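Local coordinates for colicin-M immunity protein (Escherichia coli, PDB 4AEQ), which protects cells carrying the colicin M plasmid against colicin M, the toxin that plasmid encodes, at residues 63-68 / 87-92. Numbering follows the deposited sequence. Where two conformers were deposited one is given.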
loop_
_atom_site.group_PDB
_atom_site.type_symbol
_atom_site.label_atom_id
_atom_site.label_comp_id
_atom_site.label_asym_id
_atom_site.label_seq_id
_atom_site.Cartn_x
_atom_site.Cartn_y
_atom_site.Cartn_z
ATOM N N ASP A 63 -16.395 17.115 3.141
ATOM C CA ASP A 63 -15.247 17.141 4.044
ATOM C C ASP A 63 -14.573 15.775 4.197
ATOM O O ASP A 63 -13.520 15.678 4.826
ATOM C CB ASP A 63 -15.658 17.662 5.425
ATOM C CG ASP A 63 -16.262 19.054 5.372
ATOM O OD1 ASP A 63 -15.987 19.792 4.400
ATOM O OD2 ASP A 63 -17.013 19.409 6.306
ATOM N N GLU A 64 -15.164 14.728 3.620
ATOM C CA GLU A 64 -14.613 13.382 3.762
ATOM C C GLU A 64 -13.393 13.237 2.878
ATOM O O GLU A 64 -13.491 13.383 1.661
ATOM C CB GLU A 64 -15.615 12.336 3.272
ATOM C CG GLU A 64 -16.861 12.127 4.102
ATOM C CD GLU A 64 -17.822 11.164 3.422
ATOM O OE1 GLU A 64 -17.945 11.228 2.179
ATOM O OE2 GLU A 64 -18.436 10.332 4.122
ATOM N N LYS A 65 -12.241 12.954 3.475
ATOM C CA LYS A 65 -11.070 12.581 2.688
ATOM C C LYS A 65 -10.865 11.069 2.560
ATOM O O LYS A 65 -10.065 10.608 1.743
ATOM C CB LYS A 65 -9.822 13.254 3.259
ATOM C CG LYS A 65 -9.880 14.778 3.215
ATOM C CD LYS A 65 -9.973 15.278 1.779
ATOM C CE LYS A 65 -10.028 16.800 1.704
ATOM N NZ LYS A 65 -11.423 17.323 1.769
ATOM N N THR A 66 -11.610 10.300 3.345
ATOM C CA THR A 66 -11.385 8.861 3.421
ATOM C C THR A 66 -12.681 8.100 3.660
ATOM O O THR A 66 -13.543 8.543 4.422
ATOM C CB THR A 66 -10.391 8.513 4.554
ATOM O OG1 THR A 66 -9.115 9.100 4.274
ATOM C CG2 THR A 66 -10.228 7.008 4.682
ATOM N N LEU A 67 -12.812 6.951 3.007
ATOM C CA LEU A 67 -13.925 6.056 3.271
ATOM C C LEU A 67 -13.401 4.816 3.968
ATOM O O LEU A 67 -12.461 4.185 3.494
ATOM C CB LEU A 67 -14.621 5.647 1.973
ATOM C CG LEU A 67 -15.416 6.720 1.230
ATOM C CD1 LEU A 67 -16.116 6.103 0.023
ATOM C CD2 LEU A 67 -16.421 7.373 2.167
ATOM N N LEU A 68 -14.009 4.461 5.089
ATOM C CA LEU A 68 -13.594 3.269 5.815
ATOM C C LEU A 68 -14.474 2.096 5.398
ATOM O O LEU A 68 -15.670 2.079 5.672
ATOM C CB LEU A 68 -13.689 3.510 7.324
ATOM C CG LEU A 68 -13.193 2.397 8.248
ATOM C CD1 LEU A 68 -11.725 2.106 7.990
ATOM C CD2 LEU A 68 -13.416 2.781 9.703
ATOM N N HIS A 87 -8.442 6.255 0.491
ATOM C CA HIS A 87 -8.317 7.687 0.290
ATOM C C HIS A 87 -8.655 7.904 -1.164
ATOM O O HIS A 87 -7.862 7.599 -2.050
ATOM C CB HIS A 87 -6.887 8.139 0.572
ATOM C CG HIS A 87 -6.414 7.809 1.948
ATOM N ND1 HIS A 87 -6.079 8.770 2.878
ATOM C CD2 HIS A 87 -6.228 6.616 2.564
ATOM C CE1 HIS A 87 -5.705 8.187 4.002
ATOM N NE2 HIS A 87 -5.784 6.880 3.835
ATOM N N CYS A 88 -9.822 8.493 -1.394
ATOM C CA CYS A 88 -10.459 8.455 -2.703
ATOM C C CYS A 88 -9.683 9.252 -3.745
ATOM O O CYS A 88 -9.396 8.754 -4.834
ATOM C CB CYS A 88 -11.901 8.959 -2.591
ATOM S SG CYS A 88 -12.831 8.227 -1.201
ATOM N N GLU A 89 -9.338 10.485 -3.401
ATOM C CA GLU A 89 -8.638 11.371 -4.323
ATOM C C GLU A 89 -7.234 10.875 -4.655
ATOM O O GLU A 89 -6.777 11.008 -5.789
ATOM C CB GLU A 89 -8.584 12.794 -3.763
ATOM C CG GLU A 89 -9.909 13.536 -3.855
ATOM C CD GLU A 89 -9.976 14.741 -2.937
ATOM O OE1 GLU A 89 -9.152 14.828 -2.001
ATOM O OE2 GLU A 89 -10.858 15.601 -3.150
ATOM N N GLU A 90 -6.553 10.302 -3.668
ATOM C CA GLU A 90 -5.197 9.802 -3.874
ATOM C C GLU A 90 -5.187 8.444 -4.568
ATOM O O GLU A 90 -4.176 8.033 -5.131
ATOM C CB GLU A 90 -4.443 9.722 -2.545
ATOM C CG GLU A 90 -4.164 11.073 -1.904
ATOM C CD GLU A 90 -4.943 11.283 -0.618
ATOM O OE1 GLU A 90 -6.164 11.542 -0.694
ATOM O OE2 GLU A 90 -4.331 11.189 0.469
ATOM N N GLY A 91 -6.318 7.751 -4.521
ATOM C CA GLY A 91 -6.438 6.458 -5.169
ATOM C C GLY A 91 -5.591 5.366 -4.549
ATOM O O GLY A 91 -4.990 4.561 -5.264
ATOM N N TYR A 92 -5.542 5.331 -3.221
ATOM C CA TYR A 92 -4.894 4.225 -2.528
ATOM C C TYR A 92 -5.664 3.824 -1.279
ATOM O O TYR A 92 -6.464 4.598 -0.751
ATOM C CB TYR A 92 -3.443 4.557 -2.177
ATOM C CG TYR A 92 -3.271 5.469 -0.983
ATOM C CD1 TYR A 92 -3.361 6.844 -1.121
ATOM C CD2 TYR A 92 -3.000 4.953 0.275
ATOM C CE1 TYR A 92 -3.195 7.680 -0.041
ATOM C CE2 TYR A 92 -2.832 5.781 1.365
ATOM C CZ TYR A 92 -2.931 7.146 1.200
ATOM O OH TYR A 92 -2.769 7.991 2.272
HETATM O O HOH W 1 -10.066 11.860 -0.659
HETATM O O HOH W 2 -7.238 11.042 1.772
#
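Thr-66 lays its hydroxyl over one face of the His-87 imidazole, OG1 3.4 Å from ND1 and displaced from the ring centre toward the rim. Tyr-92 puts its OH over the middle of the opposite face, so the ring sits between two hydroxyls. With OG1 beside the backbone N (chi1 -63°), the threonine side chain runs alongside that of the histidine, both leaving the same face of the sheet.

Much of the polar joining passes through water. The carbonyl O of Lys-65 accepts from two waters: one, 2.7 Å from that O, also takes the N-H of Glu-89; the other lies 2.8 Å from His-87 ND1 and, in one of the two conformers of Glu-90, donates to its OE1. The Lys-65 chain, bent at chi2 and again at chi4, passes its CD 3.9 Å from Glu-89 OE1, while NZ stays 5.1 Å from that oxygen, a loose attraction at most.

On the buried side, Leu-67 CG packs 3.9 Å from Cys-88 SG, the sulfur that forms a disulfide with Cys-12 of the second subunit. Gly-91 and Tyr-92 together face His-87 in a G1 beta bulge, in the turn between antiparallel strands 79-87 and 92-96 of this YebF/Cmi-family domain, here a domain-swapped dimer.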